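Local coordinates for protein putative acetyl xylan esterase (Cellvibrio japonicus, PDB 2W9X) that removes acetyl groups from plant cell wall polysaccharides, deacetylating xylan and, with a large preference, glucomannan, at residues B[148-153]-B[245-250]; B[200-205]-B[271-276]. All coordinates share one frame; numbering follows the deposited sequence. Where two conformers were deposited one is given.

Contact 1. Residues B[148-153]-B[245-250]; sequences IGDSFT and GTNDFS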
ATOM      1  N   ILE B 148      -6.399   5.016  14.695  1.00 37.92           N
ATOM      2  CA  ILE B 148      -5.934   4.292  15.874  1.00 37.48           C
ATOM      3  C   ILE B 148      -4.479   4.670  16.055  1.00 37.46           C
ATOM      4  O   ILE B 148      -3.704   4.664  15.089  1.00 37.66           O
ATOM      5  CB  ILE B 148      -6.067   2.752  15.706  1.00 36.79           C
ATOM      6  CG1 ILE B 148      -7.500   2.352  15.293  1.00 37.19           C
ATOM      7  CG2 ILE B 148      -5.660   2.055  16.993  1.00 37.17           C
ATOM      8  CD1 ILE B 148      -7.670   0.832  14.969  1.00 37.02           C
ATOM      9  N   GLY B 149      -4.088   5.018  17.277  1.00 37.21           N
ATOM     10  CA  GLY B 149      -2.710   5.462  17.459  1.00 36.99           C
ATOM     11  C   GLY B 149      -2.296   5.939  18.826  1.00 37.20           C
ATOM     12  O   GLY B 149      -2.887   5.564  19.835  1.00 37.00           O
ATOM     13  N   ASP B 150      -1.253   6.765  18.824  1.00 37.61           N
ATOM     14  CA  ASP B 150      -0.550   7.216  20.009  1.00 38.12           C
ATOM     15  C   ASP B 150      -0.610   8.739  20.080  1.00 37.73           C
ATOM     16  O   ASP B 150      -1.556   9.316  19.571  1.00 37.44           O
ATOM     17  CB  ASP B 150       0.909   6.697  20.011  1.00 38.99           C
ATOM     18  CG  ASP B 150       1.698   7.076  18.745  1.00 39.21           C
ATOM     19  OD1 ASP B 150       1.315   8.035  18.009  1.00 37.71           O
ATOM     20  OD2 ASP B 150       2.725   6.375  18.484  1.00 40.18           O
ATOM     21  N   SER B 151       0.389   9.374  20.701  1.00 37.71           N
ATOM     22  CA  SER B 151       0.450  10.842  20.860  0.50 38.10           C
ATOM     23  C   SER B 151       0.320  11.606  19.547  1.00 38.36           C
ATOM     24  O   SER B 151      -0.318  12.659  19.488  1.00 37.61           O
ATOM     25  CB  SER B 151       1.762  11.272  21.519  0.50 37.89           C
ATOM     26  OG  SER B 151       2.001  10.553  22.707  0.50 37.47           O
ATOM     27  N   PHE B 152       0.965  11.089  18.501  1.00 38.41           N
ATOM     28  CA  PHE B 152       0.879  11.732  17.176  1.00 38.92           C
ATOM     29  C   PHE B 152      -0.569  11.782  16.704  1.00 38.85           C
ATOM     30  O   PHE B 152      -1.033  12.803  16.209  1.00 39.11           O
ATOM     31  CB  PHE B 152       1.717  10.977  16.138  1.00 39.42           C
ATOM     32  CG  PHE B 152       3.195  10.969  16.406  1.00 40.25           C
ATOM     33  CD1 PHE B 152       3.775  11.805  17.358  1.00 40.15           C
ATOM     34  CD2 PHE B 152       4.030  10.134  15.658  1.00 41.47           C
ATOM     35  CE1 PHE B 152       5.170  11.792  17.579  1.00 41.25           C
ATOM     36  CE2 PHE B 152       5.426  10.122  15.871  1.00 42.51           C
ATOM     37  CZ  PHE B 152       5.987  10.958  16.819  1.00 40.21           C
ATOM     38  N   THR B 153      -1.304  10.685  16.889  1.00 38.85           N
ATOM     39  CA  THR B 153      -2.717  10.640  16.472  1.00 38.13           C
ATOM     40  C   THR B 153      -3.636  11.513  17.351  1.00 38.59           C
ATOM     41  O   THR B 153      -4.562  12.171  16.834  1.00 38.95           O
ATOM     42  CB  THR B 153      -3.225   9.163  16.395  1.00 37.86           C
ATOM     43  OG1 THR B 153      -2.455   8.446  15.422  1.00 37.10           O
ATOM     44  CG2 THR B 153      -4.681   9.108  16.012  1.00 36.61           C
ATOM     45  N   GLY B 245       4.023   2.224  17.000  1.00 36.33           N
ATOM     46  CA  GLY B 245       5.372   1.687  16.855  1.00 35.72           C
ATOM     47  C   GLY B 245       6.471   2.655  17.283  1.00 36.48           C
ATOM     48  O   GLY B 245       7.580   2.227  17.607  1.00 36.61           O
ATOM     49  N   THR B 246       6.185   3.961  17.259  1.00 36.38           N
ATOM     50  CA  THR B 246       7.147   4.948  17.773  1.00 36.77           C
ATOM     51  C   THR B 246       7.460   4.638  19.246  1.00 36.72           C
ATOM     52  O   THR B 246       8.618   4.609  19.653  1.00 36.38           O
ATOM     53  CB  THR B 246       6.670   6.407  17.575  1.00 36.69           C
ATOM     54  OG1 THR B 246       6.771   6.744  16.182  1.00 37.64           O
ATOM     55  CG2 THR B 246       7.557   7.395  18.387  1.00 37.42           C
ATOM     56  N   ASN B 247       6.427   4.365  20.031  1.00 36.90           N
ATOM     57  CA  ASN B 247       6.654   4.066  21.433  1.00 37.40           C
ATOM     58  C   ASN B 247       7.261   2.685  21.665  1.00 37.22           C
ATOM     59  O   ASN B 247       8.041   2.512  22.606  1.00 38.16           O
ATOM     60  CB  ASN B 247       5.388   4.270  22.243  1.00 37.06           C
ATOM     61  CG  ASN B 247       4.985   5.723  22.281  1.00 38.70           C
ATOM     62  OD1 ASN B 247       3.852   6.070  21.966  1.00 40.75           O
ATOM     63  ND2 ASN B 247       5.931   6.587  22.629  1.00 34.80           N
ATOM     64  N   ASP B 248       6.954   1.722  20.801  1.00 37.31           N
ATOM     65  CA  ASP B 248       7.650   0.420  20.893  1.00 37.79           C
ATOM     66  C   ASP B 248       9.149   0.589  20.723  1.00 37.83           C
ATOM     67  O   ASP B 248       9.920  -0.057  21.428  1.00 36.84           O
ATOM     68  CB  ASP B 248       7.129  -0.599  19.862  1.00 37.53           C
ATOM     69  CG  ASP B 248       5.670  -0.895  20.048  1.00 37.93           C
ATOM     70  OD1 ASP B 248       5.359  -1.932  20.672  1.00 36.04           O
ATOM     71  OD2 ASP B 248       4.838  -0.065  19.595  1.00 36.21           O
ATOM     72  N   PHE B 249       9.557   1.466  19.791  1.00 37.51           N
ATOM     73  CA  PHE B 249      10.957   1.453  19.322  1.00 37.89           C
ATOM     74  C   PHE B 249      11.806   2.701  19.587  1.00 37.75           C
ATOM     75  O   PHE B 249      13.001   2.677  19.333  1.00 37.38           O
ATOM     76  CB  PHE B 249      11.050   1.069  17.830  1.00 37.88           C
ATOM     77  CG  PHE B 249      10.423  -0.259  17.505  1.00 38.51           C
ATOM     78  CD1 PHE B 249      10.942  -1.441  18.027  1.00 38.99           C
ATOM     79  CD2 PHE B 249       9.314  -0.325  16.681  1.00 39.05           C
ATOM     80  CE1 PHE B 249      10.360  -2.673  17.725  1.00 38.62           C
ATOM     81  CE2 PHE B 249       8.721  -1.549  16.382  1.00 35.59           C
ATOM     82  CZ  PHE B 249       9.256  -2.721  16.894  1.00 38.84           C
ATOM     83  N   SER B 250      11.225   3.763  20.133  1.00 38.23           N
ATOM     84  CA  SER B 250      11.963   5.014  20.227  1.00 39.03           C
ATOM     85  C   SER B 250      13.095   5.012  21.270  1.00 39.38           C
ATOM     86  O   SER B 250      13.912   5.943  21.313  1.00 39.82           O
ATOM     87  CB  SER B 250      11.001   6.171  20.513  1.00 38.92           C
ATOM     88  OG  SER B 250      10.410   6.007  21.779  1.00 38.89           O
TER
HETATM   89  O   HOH W   1       3.401   3.959  19.284  1.00 22.03           O
HETATM   90  O   HOH W   2       3.587   5.394  16.164  1.00 23.97           O
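In the SGNH-hydrolase active site, segment 148-153, where strand 144-149 ends in the GDS motif and a helix begins with the inferred nucleophile Ser151, faces the short helix 246-249 of the GTND motif; Asp150 and Phe152 meet Thr246 and Asn247 across it. No direct hydrogen bond joins the two segments; two waters do. Water 1 lies 2.6 Å from Asp150 OD2 and probably donates to it, while accepting from Gly245 N and from Asn247 N. Asp150 OD2 also accepts from water 2 at 2.7 Å, and water 2 accepts from Thr246 N at 3.2 Å. The carboxylate thus reaches three backbone N-H groups at the start of the helix, an end whose dipole would probably suit a negative charge. The other oxygen, Asp150 OD1, caps helix 151-154: Phe152 N donates to it at 3.1 Å, from 40° out of the carboxylate plane. With chi1 at 55°, Asp150 CG lies between its own backbone N and carbonyl carbon, letting one carboxylate cap one helix start directly and reach the other through water. Beside the water-mediated links Phe152 CE2 lies 3.6 Å from Thr246 OG1, the side chains crossing at about a right angle, while Phe152 also packs on Pro337. Asn247 is by similarity a transition state stabilizer; GDS and GTND motifs facing each other are typical of an SGNH-hydrolase site.

Contact 2. Residues B[200-205]-B[271-276]; sequences FGIVRN and ANYVKF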
ATOM      1  N   PHE B 200       1.512   5.139  24.032  1.00 37.07           N
ATOM      2  CA  PHE B 200       1.224   3.698  23.899  1.00 36.55           C
ATOM      3  C   PHE B 200       1.729   3.110  22.572  1.00 36.50           C
ATOM      4  O   PHE B 200       1.829   3.811  21.558  1.00 35.99           O
ATOM      5  CB  PHE B 200      -0.271   3.378  24.134  1.00 36.41           C
ATOM      6  CG  PHE B 200      -0.698   3.464  25.592  1.00 37.72           C
ATOM      7  CD1 PHE B 200      -0.534   2.377  26.447  1.00 36.56           C
ATOM      8  CD2 PHE B 200      -1.261   4.652  26.105  1.00 36.71           C
ATOM      9  CE1 PHE B 200      -0.915   2.454  27.802  1.00 37.16           C
ATOM     10  CE2 PHE B 200      -1.643   4.749  27.441  1.00 36.41           C
ATOM     11  CZ  PHE B 200      -1.477   3.642  28.298  1.00 37.06           C
ATOM     12  N   GLY B 201       2.056   1.817  22.603  1.00 36.80           N
ATOM     13  CA  GLY B 201       2.545   1.107  21.419  1.00 36.58           C
ATOM     14  C   GLY B 201       1.736  -0.151  21.130  1.00 36.48           C
ATOM     15  O   GLY B 201       0.739  -0.417  21.795  1.00 36.50           O
ATOM     16  N   ILE B 202       2.157  -0.906  20.118  1.00 36.10           N
ATOM     17  CA  ILE B 202       1.610  -2.262  19.839  1.00 35.46           C
ATOM     18  C   ILE B 202       1.787  -3.234  21.011  1.00 35.77           C
ATOM     19  O   ILE B 202       0.820  -3.890  21.436  1.00 34.42           O
ATOM     20  CB  ILE B 202       2.243  -2.869  18.540  1.00 34.62           C
ATOM     21  CG1 ILE B 202       1.834  -2.050  17.311  1.00 34.09           C
ATOM     22  CG2 ILE B 202       1.922  -4.376  18.372  1.00 33.98           C
ATOM     23  CD1 ILE B 202       0.347  -2.017  17.013  1.00 35.26           C
ATOM     24  N   VAL B 203       3.019  -3.347  21.522  1.00 36.36           N
ATOM     25  CA  VAL B 203       3.309  -4.226  22.670  1.00 36.84           C
ATOM     26  C   VAL B 203       4.065  -3.481  23.759  1.00 37.24           C
ATOM     27  O   VAL B 203       3.974  -3.833  24.944  1.00 36.85           O
ATOM     28  CB  VAL B 203       4.143  -5.515  22.290  1.00 37.72           C
ATOM     29  CG1 VAL B 203       3.311  -6.502  21.454  1.00 37.85           C
ATOM     30  CG2 VAL B 203       5.469  -5.163  21.594  1.00 36.35           C
ATOM     31  N   ARG B 204       4.822  -2.468  23.340  1.00 36.80           N
ATOM     32  CA  ARG B 204       5.734  -1.753  24.247  1.00 36.68           C
ATOM     33  C   ARG B 204       5.407  -0.263  24.218  1.00 36.22           C
ATOM     34  O   ARG B 204       5.258   0.318  23.156  1.00 36.65           O
ATOM     35  CB  ARG B 204       7.198  -2.009  23.858  1.00 35.87           C
ATOM     36  CG  ARG B 204       8.215  -1.355  24.787  1.00 35.77           C
ATOM     37  CD  ARG B 204       9.615  -1.717  24.363  1.00 36.24           C
ATOM     38  NE  ARG B 204      10.547  -1.179  25.338  1.00 36.57           N
ATOM     39  CZ  ARG B 204      11.333  -0.128  25.130  1.00 37.69           C
ATOM     40  NH1 ARG B 204      11.346   0.471  23.946  1.00 35.43           N
ATOM     41  NH2 ARG B 204      12.128   0.305  26.115  1.00 38.93           N
ATOM     42  N   ASN B 205       5.273   0.358  25.387  1.00 36.16           N
ATOM     43  CA  ASN B 205       4.918   1.786  25.448  1.00 36.08           C
ATOM     44  C   ASN B 205       6.165   2.644  25.672  1.00 35.91           C
ATOM     45  O   ASN B 205       7.248   2.093  25.866  1.00 35.42           O
ATOM     46  CB  ASN B 205       3.881   1.997  26.558  1.00 36.05           C
ATOM     47  CG  ASN B 205       2.714   1.022  26.452  1.00 35.96           C
ATOM     48  OD1 ASN B 205       2.121   0.864  25.382  1.00 35.22           O
ATOM     49  ND2 ASN B 205       2.372   0.380  27.562  1.00 33.60           N
ATOM     50  N   ALA B 271       4.109  -9.897  15.463  1.00 37.70           N
ATOM     51  CA  ALA B 271       3.053 -10.893  15.675  1.00 37.07           C
ATOM     52  C   ALA B 271       1.753 -10.246  16.161  1.00 37.32           C
ATOM     53  O   ALA B 271       0.678 -10.557  15.671  1.00 37.01           O
ATOM     54  CB  ALA B 271       3.511 -11.986  16.657  1.00 36.75           C
ATOM     55  N   ASN B 272       1.858  -9.353  17.135  1.00 37.42           N
ATOM     56  CA  ASN B 272       0.679  -8.706  17.679  1.00 37.80           C
ATOM     57  C   ASN B 272       0.022  -7.694  16.764  1.00 37.54           C
ATOM     58  O   ASN B 272      -1.206  -7.579  16.742  1.00 38.21           O
ATOM     59  CB  ASN B 272       1.003  -8.084  19.025  1.00 38.09           C
ATOM     60  CG  ASN B 272       0.921  -9.093  20.118  1.00 40.02           C
ATOM     61  OD1 ASN B 272      -0.165  -9.371  20.613  1.00 43.52           O
ATOM     62  ND2 ASN B 272       2.052  -9.706  20.455  1.00 39.64           N
ATOM     63  N   TYR B 273       0.831  -6.969  16.007  1.00 37.00           N
ATOM     64  CA  TYR B 273       0.292  -6.037  15.019  1.00 36.59           C
ATOM     65  C   TYR B 273      -0.491  -6.828  13.964  1.00 36.99           C
ATOM     66  O   TYR B 273      -1.610  -6.458  13.619  1.00 36.58           O
ATOM     67  CB  TYR B 273       1.419  -5.239  14.361  1.00 36.25           C
ATOM     68  CG  TYR B 273       1.030  -3.872  13.830  1.00 35.43           C
ATOM     69  CD1 TYR B 273       1.985  -2.857  13.728  1.00 35.25           C
ATOM     70  CD2 TYR B 273      -0.284  -3.589  13.418  1.00 36.96           C
ATOM     71  CE1 TYR B 273       1.660  -1.598  13.222  1.00 36.75           C
ATOM     72  CE2 TYR B 273      -0.629  -2.325  12.920  1.00 35.95           C
ATOM     73  CZ  TYR B 273       0.349  -1.341  12.822  1.00 37.14           C
ATOM     74  OH  TYR B 273       0.029  -0.098  12.337  1.00 36.14           O
ATOM     75  N   VAL B 274       0.098  -7.923  13.470  1.00 36.74           N
ATOM     76  CA  VAL B 274      -0.590  -8.779  12.490  1.00 36.75           C
ATOM     77  C   VAL B 274      -1.885  -9.306  13.099  1.00 37.18           C
ATOM     78  O   VAL B 274      -2.951  -9.254  12.466  1.00 37.27           O
ATOM     79  CB  VAL B 274       0.312  -9.944  11.967  1.00 36.49           C
ATOM     80  CG1 VAL B 274      -0.490 -10.955  11.127  1.00 35.98           C
ATOM     81  CG2 VAL B 274       1.482  -9.380  11.141  1.00 34.19           C
ATOM     82  N   LYS B 275      -1.796  -9.782  14.343  1.00 37.60           N
ATOM     83  CA  LYS B 275      -2.959 -10.340  15.054  1.00 37.92           C
ATOM     84  C   LYS B 275      -4.081  -9.303  15.144  1.00 37.54           C
ATOM     85  O   LYS B 275      -5.259  -9.610  14.893  1.00 37.00           O
ATOM     86  CB  LYS B 275      -2.546 -10.788  16.460  1.00 37.86           C
ATOM     87  CG  LYS B 275      -3.531 -11.704  17.183  1.00 41.79           C
ATOM     88  CD  LYS B 275      -3.331 -11.574  18.687  1.00 45.77           C
ATOM     89  CE  LYS B 275      -3.991 -12.694  19.454  1.00 50.21           C
ATOM     90  NZ  LYS B 275      -3.781 -12.466  20.912  1.00 53.05           N
ATOM     91  N   PHE B 276      -3.703  -8.075  15.492  1.00 37.24           N
ATOM     92  CA  PHE B 276      -4.659  -6.968  15.669  1.00 37.32           C
ATOM     93  C   PHE B 276      -5.449  -6.627  14.403  1.00 37.22           C
ATOM     94  O   PHE B 276      -6.676  -6.522  14.427  1.00 37.14           O
ATOM     95  CB  PHE B 276      -3.920  -5.719  16.168  1.00 37.35           C
ATOM     96  CG  PHE B 276      -4.833  -4.547  16.481  1.00 38.89           C
ATOM     97  CD1 PHE B 276      -5.956  -4.711  17.311  1.00 39.89           C
ATOM     98  CD2 PHE B 276      -4.562  -3.286  15.962  1.00 40.91           C
ATOM     99  CE1 PHE B 276      -6.792  -3.627  17.607  1.00 40.01           C
ATOM    100  CE2 PHE B 276      -5.393  -2.191  16.254  1.00 41.42           C
ATOM    101  CZ  PHE B 276      -6.501  -2.365  17.078  1.00 39.61           C
TER
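Ile202 meets Tyr273 through two torsions: at chi1 -65° Ile202 CG1 stands opposite its own carbonyl carbon, and at chi1 -153° the Tyr273 ring leaves the helix opposite its backbone N. The side chains cross at about a right angle, and the terminal methyl of the isoleucine lands on the ring. Ile202 CD1 lies 3.8 Å from the centroid of the Tyr273 ring and 12° off its normal, the geometry of a CH-pi contact over the face. Ile202 CG1 lies toward the CD1 side of the ring, 3.7 Å from Tyr273 CD1. The second branch, Ile202 CG2, is 3.7 Å from Tyr273 N and 3.9 Å from Asn272 CB, so one branch covers the ring and the other meets the backbone and the root of the Asn272 side chain. This packs the loop after strand 191-196, which here follows Gly199, by similarity a transition state stabilizer, against helix 262-283 of the alpha/beta SGNH-hydrolase fold. Farther along the loop, Val203 CG1 sits 3.6 Å from Asn272 ND2 and 3.7 Å from Asn272 CB, again with the side chains at roughly a right angle. That amide contact is apolar on the valine side; Asn272 ND2 gives its hydrogen bond to Asp268 O, within its own helix. The loop is closed on itself by Gly201 N, which donates to Asn205 OD1 at 2.9 Å, in the carbonyl plane and on a lone pair. Leu216 and Tyr269 also pack on Ile202, and Val308 of helix 300-314 touches Tyr273.

In the fold
Contacts 1 and 2 have centres 10 Å apart and lie on the same side of the chain's centre, within the GDSL-like hydrolase part of the chain. Their segments alternate in sequence: 148-153, 200-205, 245-250, then 271-276. The first spans the end of strand 144-149 and the start of helix 151-154, and the second comes after strand 191-196, which neighbours 144-149 in the five-stranded parallel sheet; the third follows strand 239-243, on the other side of 144-149, and helix 262-283 comes next. Asp248 joins the contacts: Asp248 OD1 lies 2.8 Å from Arg204 N and Asp248 OD2 2.9 Å from Ile202 N, both probable hydrogen bonds. The loop packed on helix 262-283 is therefore tied to the helix carrying Asn247.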